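PDB 3FZX: putative exported protein from Bacteroides fragilis, which binds calcium ions and may also bind lipid, although its precise role is unknown. Local coordinates for residues A86-A91 / Y170-W175; G127-Y132 / A141-F146; G161-T166 / P191-V196. All blocks are in the same frame, centred on the assembly; numbering follows the deposited sequence.

From the N terminus, the chain reaches 86-91, at the start of the short helix 89-94, with its partner 79 residues further on. In between, 127-132 turns back onto 141-146, so interaction 2 is complete before interaction 1. Strand 161-175 serves two contacts: its first residues open interaction 3, and 170-175 closes interaction 1. Only then does 191-196 close interaction 3, so 1 and 3 cross, while 2 and 3 run in series. Within the antiparallel barrel, interaction 1 joins the helix to the sheet, interaction 2 two adjacent strands, and interaction 3 two strand ends across strand 180-190. Interactions 1 and 2 touch through neighbouring strands 141-146 and 170-175; interaction 3 lies beyond the chain's centre.

Interaction 1: A86-A91 / Y170-W175; sequences ATFPTA and YEMNIW
Phe88 reaches from the start of helix 89-94 onto strand 170-175, where Tyr170, Met172 and Ile174, every second residue, turn their side chains to meet it. With CG anti to the carbonyl carbon (chi1 -67°), the ring is carried out toward the strand, and contact begins beyond CB and CG. On one flank, CD2 packs 4.0 Å from Ile174 CD1. The next atom, CE2, sits 3.7 Å from Met172 CG. At the tip, CZ lies 3.7 Å from Tyr170 CE1, and the phenol oxygen arrives at the ring edge, near its plane, with CE1 and CZ of Phe88 each 3.4 Å from Tyr170 OH. Met172 is modelled as selenomethionine, and its SE stands 5.1 Å from the centroid of the Phe88 ring, 46° off the ring normal, an oblique Met-aromatic contact. The CE methyl is placed implausibly close to the ring, so its position is doubtful. Two residues on, in the first turn of the helix, Thr90 slides past Ile174, with methyl against methyl, CG2 of Thr90 lying 3.8 Å from CG2 of Ile174. Gln200 touches Phe88, Tyr170 and Met172, and Ile143 of the adjoining strand also packs on Phe88. A short helix and the N-cap residue before it, packed against the barrel sheet through Phe88 and the Thr90 methyl, are consistent with the LolA/LolB clan, to which this family belongs.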
loop_
_atom_site.group_PDB
_atom_site.type_symbol
_atom_site.label_atom_id
_atom_site.label_comp_id
_atom_site.label_asym_id
_atom_site.label_seq_id
_atom_site.Cartn_x
_atom_site.Cartn_y
_atom_site.Cartn_z
ATOM N N ALA A 86 -0.076 -13.988 2.505
ATOM C CA ALA A 86 -0.737 -14.426 3.753
ATOM C C ALA A 86 -1.187 -15.902 3.712
ATOM O O ALA A 86 -1.550 -16.454 4.757
ATOM C CB ALA A 86 -1.929 -13.522 4.127
ATOM N N THR A 87 -1.143 -16.550 2.547
ATOM C CA THR A 87 -1.419 -17.982 2.499
ATOM C C THR A 87 -0.240 -18.805 3.001
ATOM O O THR A 87 -0.321 -20.017 3.018
ATOM C CB THR A 87 -1.860 -18.503 1.110
ATOM O OG1 THR A 87 -0.728 -18.632 0.251
ATOM C CG2 THR A 87 -2.892 -17.599 0.481
ATOM N N PHE A 88 0.851 -18.176 3.433
ATOM C CA PHE A 88 1.949 -18.931 4.059
ATOM C C PHE A 88 1.426 -19.482 5.397
ATOM O O PHE A 88 0.638 -18.822 6.056
ATOM C CB PHE A 88 3.164 -18.033 4.266
ATOM C CG PHE A 88 3.841 -17.571 2.971
ATOM C CD1 PHE A 88 3.315 -17.857 1.699
ATOM C CD2 PHE A 88 5.003 -16.793 3.039
ATOM C CE1 PHE A 88 3.953 -17.411 0.536
ATOM C CE2 PHE A 88 5.645 -16.338 1.874
ATOM C CZ PHE A 88 5.110 -16.642 0.626
ATOM N N PRO A 89 1.823 -20.706 5.788
ATOM C CA PRO A 89 1.275 -21.299 7.015
ATOM C C PRO A 89 1.425 -20.476 8.311
ATOM O O PRO A 89 0.500 -20.448 9.139
ATOM C CB PRO A 89 2.061 -22.612 7.135
ATOM C CG PRO A 89 2.376 -22.975 5.751
ATOM C CD PRO A 89 2.639 -21.681 5.038
ATOM N N THR A 90 2.575 -19.828 8.479
ATOM C CA THR A 90 2.827 -18.967 9.652
ATOM C C THR A 90 1.761 -17.898 9.724
ATOM O O THR A 90 1.233 -17.624 10.783
ATOM C CB THR A 90 4.253 -18.321 9.611
ATOM O OG1 THR A 90 5.227 -19.364 9.589
ATOM C CG2 THR A 90 4.520 -17.421 10.818
ATOM N N ALA A 91 1.398 -17.354 8.574
ATOM C CA ALA A 91 0.377 -16.327 8.498
ATOM C C ALA A 91 -1.001 -16.900 8.816
ATOM O O ALA A 91 -1.718 -16.406 9.707
ATOM C CB ALA A 91 0.397 -15.704 7.128
ATOM N N TYR A 170 10.786 -16.707 -6.130
ATOM C CA TYR A 170 11.080 -15.654 -5.141
ATOM C C TYR A 170 11.720 -16.230 -3.872
ATOM O O TYR A 170 11.602 -17.416 -3.591
ATOM C CB TYR A 170 9.802 -14.869 -4.763
ATOM C CG TYR A 170 8.657 -15.687 -4.159
ATOM C CD1 TYR A 170 8.580 -15.916 -2.782
ATOM C CD2 TYR A 170 7.644 -16.203 -4.958
ATOM C CE1 TYR A 170 7.531 -16.661 -2.221
ATOM C CE2 TYR A 170 6.597 -16.949 -4.411
ATOM C CZ TYR A 170 6.542 -17.184 -3.038
ATOM O OH TYR A 170 5.504 -17.937 -2.489
ATOM N N GLU A 171 12.437 -15.389 -3.146
ATOM C CA GLU A 171 12.902 -15.740 -1.833
ATOM C C GLU A 171 12.025 -15.075 -0.807
ATOM O O GLU A 171 11.322 -14.095 -1.109
ATOM C CB GLU A 171 14.345 -15.327 -1.670
ATOM C CG GLU A 171 15.226 -16.001 -2.736
ATOM C CD GLU A 171 16.654 -16.059 -2.328
ATOM O OE1 GLU A 171 16.935 -16.823 -1.390
ATOM O OE2 GLU A 171 17.490 -15.342 -2.921
HETATM N N MSE A 172 12.001 -15.642 0.392
HETATM C CA MSE A 172 11.297 -14.985 1.490
HETATM C C MSE A 172 11.882 -15.234 2.886
HETATM O O MSE A 172 12.566 -16.227 3.121
HETATM C CB MSE A 172 9.783 -15.268 1.461
HETATM C CG MSE A 172 9.315 -16.389 2.327
HETATM SE SE MSE A 172 9.477 -18.025 1.390
HETATM C CE MSE A 172 7.600 -18.393 0.975
ATOM N N ASN A 173 11.651 -14.245 3.749
ATOM C CA ASN A 173 12.015 -14.301 5.156
ATOM C C ASN A 173 10.726 -14.102 5.935
ATOM O O ASN A 173 9.948 -13.187 5.641
ATOM C CB ASN A 173 13.032 -13.214 5.509
ATOM C CG ASN A 173 14.395 -13.462 4.877
ATOM O OD1 ASN A 173 14.647 -14.523 4.302
ATOM N ND2 ASN A 173 15.281 -12.484 4.988
ATOM N N ILE A 174 10.478 -14.991 6.894
ATOM C CA ILE A 174 9.286 -14.925 7.735
ATOM C C ILE A 174 9.743 -14.841 9.187
ATOM O O ILE A 174 10.429 -15.734 9.670
ATOM C CB ILE A 174 8.439 -16.168 7.582
ATOM C CG1 ILE A 174 8.052 -16.366 6.116
ATOM C CG2 ILE A 174 7.235 -16.095 8.542
ATOM C CD1 ILE A 174 7.753 -17.809 5.760
ATOM N N TRP A 175 9.391 -13.762 9.863
ATOM C CA TRP A 175 9.762 -13.560 11.239
ATOM C C TRP A 175 8.524 -13.425 12.096
ATOM O O TRP A 175 7.574 -12.771 11.703
ATOM C CB TRP A 175 10.565 -12.297 11.351
ATOM C CG TRP A 175 10.954 -11.999 12.769
ATOM C CD1 TRP A 175 12.062 -12.433 13.399
ATOM C CD2 TRP A 175 10.218 -11.223 13.734
ATOM N NE1 TRP A 175 12.083 -11.985 14.683
ATOM C CE2 TRP A 175 10.961 -11.243 14.928
ATOM C CE3 TRP A 175 9.001 -10.530 13.705
ATOM C CZ2 TRP A 175 10.545 -10.569 16.099
ATOM C CZ3 TRP A 175 8.574 -9.868 14.867
ATOM C CH2 TRP A 175 9.342 -9.901 16.050
#

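Interaction 2: G127-Y132 / A141-F146; sequences GTLRLY and AEISVF
Strands 127-132 and 141-146 run antiparallel, with 167° between their directions. Gly127-Val145, Leu129-Ile143 and Leu131-Ala141 are hydrogen-bonded pairs, each joined by two backbone bonds; that from Ile143 N to Leu129 O is 2.7 Å long. Between them lie the non-hydrogen-bonded pairs Thr128-Ser144 and Arg130-Glu142, which carry the polar side chains. Arg130 and Glu142 run alongside each other in the same direction, with the guanidinium and carboxylate planes nearly coplanar (10° apart). The arginine grips a single oxygen side-on: NE donates to the anti lone pair of Glu142 OE1, 2.7 Å away, and NH2 meets the same OE1 at 2.9 Å, nearly along its C-O axis. Glu142, with CG anti to its backbone N (chi1 179°), also lays CG 3.5 Å from Thr128 CG2. A weak hydroxyl bond joins Thr128 OG1 to Ser144 OG at 3.4 Å. On the other face, Leu131 CD1 packs 4.3 Å from Ile143 CD1, and Val85 and Met101 add apolar cover. Arg130 also pairs with Glu49 of the second subunit and bonds to its Ser46 and Cys73. This is an antiparallel beta hairpin of the closed barrel, its apolar face toward helix 89-94 and its polar, charged face at the interface with the second subunit.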
loop_
_atom_site.group_PDB
_atom_site.type_symbol
_atom_site.label_atom_id
_atom_site.label_comp_id
_atom_site.label_asym_id
_atom_site.label_seq_id
_atom_site.Cartn_x
_atom_site.Cartn_y
_atom_site.Cartn_z
ATOM N N GLY A 127 8.673 -6.731 -1.639
ATOM C CA GLY A 127 7.602 -6.224 -0.800
ATOM C C GLY A 127 7.602 -6.877 0.548
ATOM O O GLY A 127 8.097 -7.996 0.681
ATOM N N THR A 128 7.052 -6.163 1.537
ATOM C CA THR A 128 6.975 -6.653 2.911
ATOM C C THR A 128 5.541 -6.548 3.436
ATOM O O THR A 128 4.902 -5.499 3.345
ATOM C CB THR A 128 7.936 -5.890 3.813
ATOM O OG1 THR A 128 9.250 -6.052 3.285
ATOM C CG2 THR A 128 7.892 -6.404 5.254
ATOM N N LEU A 129 5.039 -7.669 3.928
ATOM C CA LEU A 129 3.735 -7.747 4.557
ATOM C C LEU A 129 3.952 -7.950 6.047
ATOM O O LEU A 129 4.716 -8.827 6.445
ATOM C CB LEU A 129 2.938 -8.928 3.979
ATOM C CG LEU A 129 1.537 -9.158 4.526
ATOM C CD1 LEU A 129 0.565 -8.031 4.162
ATOM C CD2 LEU A 129 1.062 -10.516 4.037
ATOM N N ARG A 130 3.275 -7.142 6.862
ATOM C CA ARG A 130 3.300 -7.291 8.316
ATOM C C ARG A 130 1.885 -7.568 8.817
ATOM O O ARG A 130 0.936 -6.915 8.381
ATOM C CB ARG A 130 3.890 -6.035 8.968
ATOM C CG ARG A 130 5.435 -5.935 8.730
ATOM C CD ARG A 130 5.966 -4.611 9.105
ATOM N NE ARG A 130 7.426 -4.574 9.123
ATOM C CZ ARG A 130 8.165 -3.505 9.395
ATOM N NH1 ARG A 130 7.601 -2.325 9.641
ATOM N NH2 ARG A 130 9.489 -3.611 9.414
ATOM N N LEU A 131 1.751 -8.551 9.715
ATOM C CA LEU A 131 0.472 -8.882 10.331
ATOM C C LEU A 131 0.595 -8.680 11.837
ATOM O O LEU A 131 1.657 -8.874 12.424
ATOM C CB LEU A 131 0.049 -10.322 10.010
ATOM C CG LEU A 131 0.026 -10.680 8.519
ATOM C CD1 LEU A 131 1.370 -11.184 8.039
ATOM C CD2 LEU A 131 -1.053 -11.704 8.222
ATOM N N TYR A 132 -0.480 -8.243 12.463
ATOM C CA TYR A 132 -0.461 -8.011 13.911
ATOM C C TYR A 132 -1.853 -8.064 14.460
ATOM O O TYR A 132 -2.783 -7.636 13.805
ATOM C CB TYR A 132 0.138 -6.648 14.271
ATOM C CG TYR A 132 0.091 -5.640 13.162
ATOM C CD1 TYR A 132 -1.015 -4.804 12.954
ATOM C CD2 TYR A 132 1.189 -5.524 12.310
ATOM C CE1 TYR A 132 -1.005 -3.896 11.895
ATOM C CE2 TYR A 132 1.213 -4.642 11.270
ATOM C CZ TYR A 132 0.139 -3.837 11.052
ATOM O OH TYR A 132 0.300 -3.005 9.986
ATOM N N ALA A 141 3.693 -10.843 12.877
ATOM C CA ALA A 141 4.563 -11.503 11.923
ATOM C C ALA A 141 4.966 -10.533 10.824
ATOM O O ALA A 141 4.244 -9.582 10.552
ATOM C CB ALA A 141 3.819 -12.707 11.314
ATOM N N GLU A 142 6.110 -10.793 10.202
ATOM C CA GLU A 142 6.560 -10.080 9.010
ATOM C C GLU A 142 6.955 -11.075 7.915
ATOM O O GLU A 142 7.739 -12.013 8.177
ATOM C CB GLU A 142 7.749 -9.208 9.325
ATOM C CG GLU A 142 8.306 -8.445 8.113
ATOM C CD GLU A 142 9.506 -7.584 8.471
ATOM O OE1 GLU A 142 9.338 -6.447 8.936
ATOM O OE2 GLU A 142 10.640 -8.037 8.267
ATOM N N ILE A 143 6.415 -10.884 6.707
ATOM C CA ILE A 143 6.797 -11.713 5.542
ATOM C C ILE A 143 7.440 -10.827 4.473
ATOM O O ILE A 143 6.774 -9.971 3.872
ATOM C CB ILE A 143 5.621 -12.480 4.905
ATOM C CG1 ILE A 143 4.886 -13.356 5.938
ATOM C CG2 ILE A 143 6.153 -13.420 3.776
ATOM C CD1 ILE A 143 3.523 -13.876 5.458
ATOM N N SER A 144 8.729 -11.020 4.255
ATOM C CA SER A 144 9.465 -10.249 3.265
ATOM C C SER A 144 9.669 -11.097 2.021
ATOM O O SER A 144 10.183 -12.212 2.117
ATOM C CB SER A 144 10.815 -9.835 3.828
ATOM O OG SER A 144 11.344 -8.772 3.054
ATOM N N VAL A 145 9.232 -10.585 0.867
ATOM C CA VAL A 145 9.363 -11.296 -0.435
ATOM C C VAL A 145 10.348 -10.490 -1.273
ATOM O O VAL A 145 10.223 -9.262 -1.398
ATOM C CB VAL A 145 8.018 -11.440 -1.166
ATOM C CG1 VAL A 145 8.181 -12.138 -2.521
ATOM C CG2 VAL A 145 7.022 -12.217 -0.291
ATOM N N PHE A 146 11.349 -11.162 -1.823
ATOM C CA PHE A 146 12.406 -10.464 -2.536
ATOM C C PHE A 146 13.076 -11.325 -3.585
ATOM O O PHE A 146 12.870 -12.527 -3.642
ATOM C CB PHE A 146 13.436 -9.876 -1.552
ATOM C CG PHE A 146 14.061 -10.897 -0.635
ATOM C CD1 PHE A 146 13.415 -11.283 0.534
ATOM C CD2 PHE A 146 15.275 -11.482 -0.957
ATOM C CE1 PHE A 146 13.970 -12.237 1.357
ATOM C CE2 PHE A 146 15.842 -12.441 -0.141
ATOM C CZ PHE A 146 15.191 -12.820 1.022
#

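Interaction 3: G161-T166 / P191-V196; sequences GAFYCT and PNIGIV
Strand 161-166 faces the bend 191-196 without pairing to it: the nearest CA atoms, those of Cys165 and Val196, are 7.7 Å apart, and in the sheet strand 180-190 lies between the two elements. Side chains therefore make the contact. The isoleucine side chain of Ile193 comes in roughly perpendicular to that of Phe163, and its end lies over one face of the ring. Its CD1 stands 3.6 Å from the Phe163 ring centroid, 22° off the normal, a CH-pi contact; the methyl is displaced toward the rim, so that Ile193 CD1 is 3.4 Å from Phe163 CD1. The isoleucine reaches this far because CG1 is anti to its carbonyl carbon (chi1 -57°) and the chain then continues extended to CD1 (chi2 165°). Val196 meets the same ring more loosely, its CG1 4.4 Å from Phe163 CD2, in an oblique approach. Across this contact it lies closer to the thiol: Cys165 SG rests against the valine, 3.8 Å from Val196 CG2 and equally far from Val196 CB. At the margin, Pro191 CD lies 4.3 Å from Tyr164 O. Ile193 and Gly194 form a classic beta bulge opposite Ala190; the chain then turns a corner at Val196. Leu213 of strand 207-217 touches both Phe163 and Ile193, extending the apolar cluster, while Trp188 packs on Cys165. With a methyl over an aromatic face and a thiol against a branched carbon chain, the two segments are held together by apolar packing and dispersion, and the fit depends on shape rather than on directed polar bonds.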
loop_
_atom_site.group_PDB
_atom_site.type_symbol
_atom_site.label_atom_id
_atom_site.label_comp_id
_atom_site.label_asym_id
_atom_site.label_seq_id
_atom_site.Cartn_x
_atom_site.Cartn_y
_atom_site.Cartn_z
ATOM N N GLY A 161 -9.765 -25.248 -13.819
ATOM C CA GLY A 161 -9.463 -25.362 -15.245
ATOM C C GLY A 161 -7.972 -25.206 -15.527
ATOM O O GLY A 161 -7.144 -25.176 -14.604
ATOM N N ALA A 162 -7.646 -25.125 -16.816
ATOM C CA ALA A 162 -6.275 -24.985 -17.303
ATOM C C ALA A 162 -6.076 -23.529 -17.727
ATOM O O ALA A 162 -6.851 -22.988 -18.529
ATOM C CB ALA A 162 -6.001 -25.946 -18.479
ATOM N N PHE A 163 -5.050 -22.894 -17.175
ATOM C CA PHE A 163 -4.755 -21.490 -17.434
ATOM C C PHE A 163 -3.288 -21.298 -17.847
ATOM O O PHE A 163 -2.381 -21.888 -17.259
ATOM C CB PHE A 163 -5.085 -20.675 -16.188
ATOM C CG PHE A 163 -6.511 -20.802 -15.772
ATOM C CD1 PHE A 163 -7.513 -20.117 -16.463
ATOM C CD2 PHE A 163 -6.874 -21.630 -14.720
ATOM C CE1 PHE A 163 -8.864 -20.262 -16.102
ATOM C CE2 PHE A 163 -8.219 -21.786 -14.360
ATOM C CZ PHE A 163 -9.208 -21.095 -15.037
ATOM N N TYR A 164 -3.062 -20.489 -18.876
ATOM C CA TYR A 164 -1.714 -20.126 -19.305
ATOM C C TYR A 164 -1.232 -19.073 -18.332
ATOM O O TYR A 164 -1.891 -18.042 -18.151
ATOM C CB TYR A 164 -1.697 -19.607 -20.758
ATOM C CG TYR A 164 -0.311 -19.621 -21.366
ATOM C CD1 TYR A 164 0.319 -20.829 -21.642
ATOM C CD2 TYR A 164 0.371 -18.446 -21.653
ATOM C CE1 TYR A 164 1.593 -20.883 -22.187
ATOM C CE2 TYR A 164 1.669 -18.484 -22.224
ATOM C CZ TYR A 164 2.258 -19.720 -22.485
ATOM O OH TYR A 164 3.515 -19.826 -23.032
ATOM N N CYS A 165 -0.108 -19.355 -17.678
ATOM C CA CYS A 165 0.406 -18.545 -16.590
ATOM C C CYS A 165 1.842 -18.101 -16.773
ATOM O O CYS A 165 2.609 -18.723 -17.523
ATOM C CB CYS A 165 0.417 -19.384 -15.311
ATOM S SG CYS A 165 -1.188 -19.719 -14.710
ATOM N N THR A 166 2.192 -17.051 -16.034
ATOM C CA THR A 166 3.584 -16.666 -15.838
ATOM C C THR A 166 4.059 -17.279 -14.520
ATOM O O THR A 166 3.376 -17.153 -13.505
ATOM C CB THR A 166 3.737 -15.132 -15.781
ATOM O OG1 THR A 166 3.504 -14.620 -17.090
ATOM C CG2 THR A 166 5.148 -14.724 -15.299
ATOM N N PRO A 191 -3.995 -13.594 -16.342
ATOM C CA PRO A 191 -4.928 -12.492 -16.561
ATOM C C PRO A 191 -6.308 -12.812 -16.034
ATOM O O PRO A 191 -6.784 -13.932 -16.216
ATOM C CB PRO A 191 -4.999 -12.384 -18.085
ATOM C CG PRO A 191 -3.736 -13.032 -18.604
ATOM C CD PRO A 191 -3.236 -13.957 -17.563
ATOM N N ASN A 192 -6.930 -11.815 -15.398
ATOM C CA ASN A 192 -8.272 -11.850 -14.865
ATOM C C ASN A 192 -8.478 -12.832 -13.686
ATOM O O ASN A 192 -9.595 -13.048 -13.261
ATOM C CB ASN A 192 -9.312 -12.089 -15.983
ATOM C CG ASN A 192 -9.118 -11.162 -17.181
ATOM O OD1 ASN A 192 -8.984 -9.951 -17.037
ATOM N ND2 ASN A 192 -9.096 -11.729 -18.363
ATOM N N ILE A 193 -7.407 -13.390 -13.145
ATOM C CA ILE A 193 -7.507 -14.347 -12.024
ATOM C C ILE A 193 -6.563 -13.974 -10.905
ATOM O O ILE A 193 -6.967 -13.892 -9.760
ATOM C CB ILE A 193 -7.166 -15.785 -12.476
ATOM C CG1 ILE A 193 -8.067 -16.233 -13.626
ATOM C CG2 ILE A 193 -7.333 -16.780 -11.330
ATOM C CD1 ILE A 193 -7.510 -17.499 -14.328
ATOM N N GLY A 194 -5.311 -13.686 -11.240
ATOM C CA GLY A 194 -4.266 -13.474 -10.242
ATOM C C GLY A 194 -3.515 -14.773 -10.073
ATOM O O GLY A 194 -3.237 -15.477 -11.061
ATOM N N ILE A 195 -3.247 -15.133 -8.824
ATOM C CA ILE A 195 -2.475 -16.333 -8.498
ATOM C C ILE A 195 -3.303 -17.598 -8.748
ATOM O O ILE A 195 -4.375 -17.805 -8.152
ATOM C CB ILE A 195 -1.998 -16.345 -6.994
ATOM C CG1 ILE A 195 -1.255 -15.044 -6.609
ATOM C CG2 ILE A 195 -1.173 -17.608 -6.698
ATOM C CD1 ILE A 195 -0.196 -14.600 -7.574
ATOM N N VAL A 196 -2.787 -18.436 -9.628
ATOM C CA VAL A 196 -3.412 -19.710 -9.977
ATOM C C VAL A 196 -2.836 -20.830 -9.108
ATOM O O VAL A 196 -3.545 -21.767 -8.741
ATOM C CB VAL A 196 -3.201 -19.993 -11.485
ATOM C CG1 VAL A 196 -3.590 -21.392 -11.873
ATOM C CG2 VAL A 196 -4.017 -18.968 -12.295
#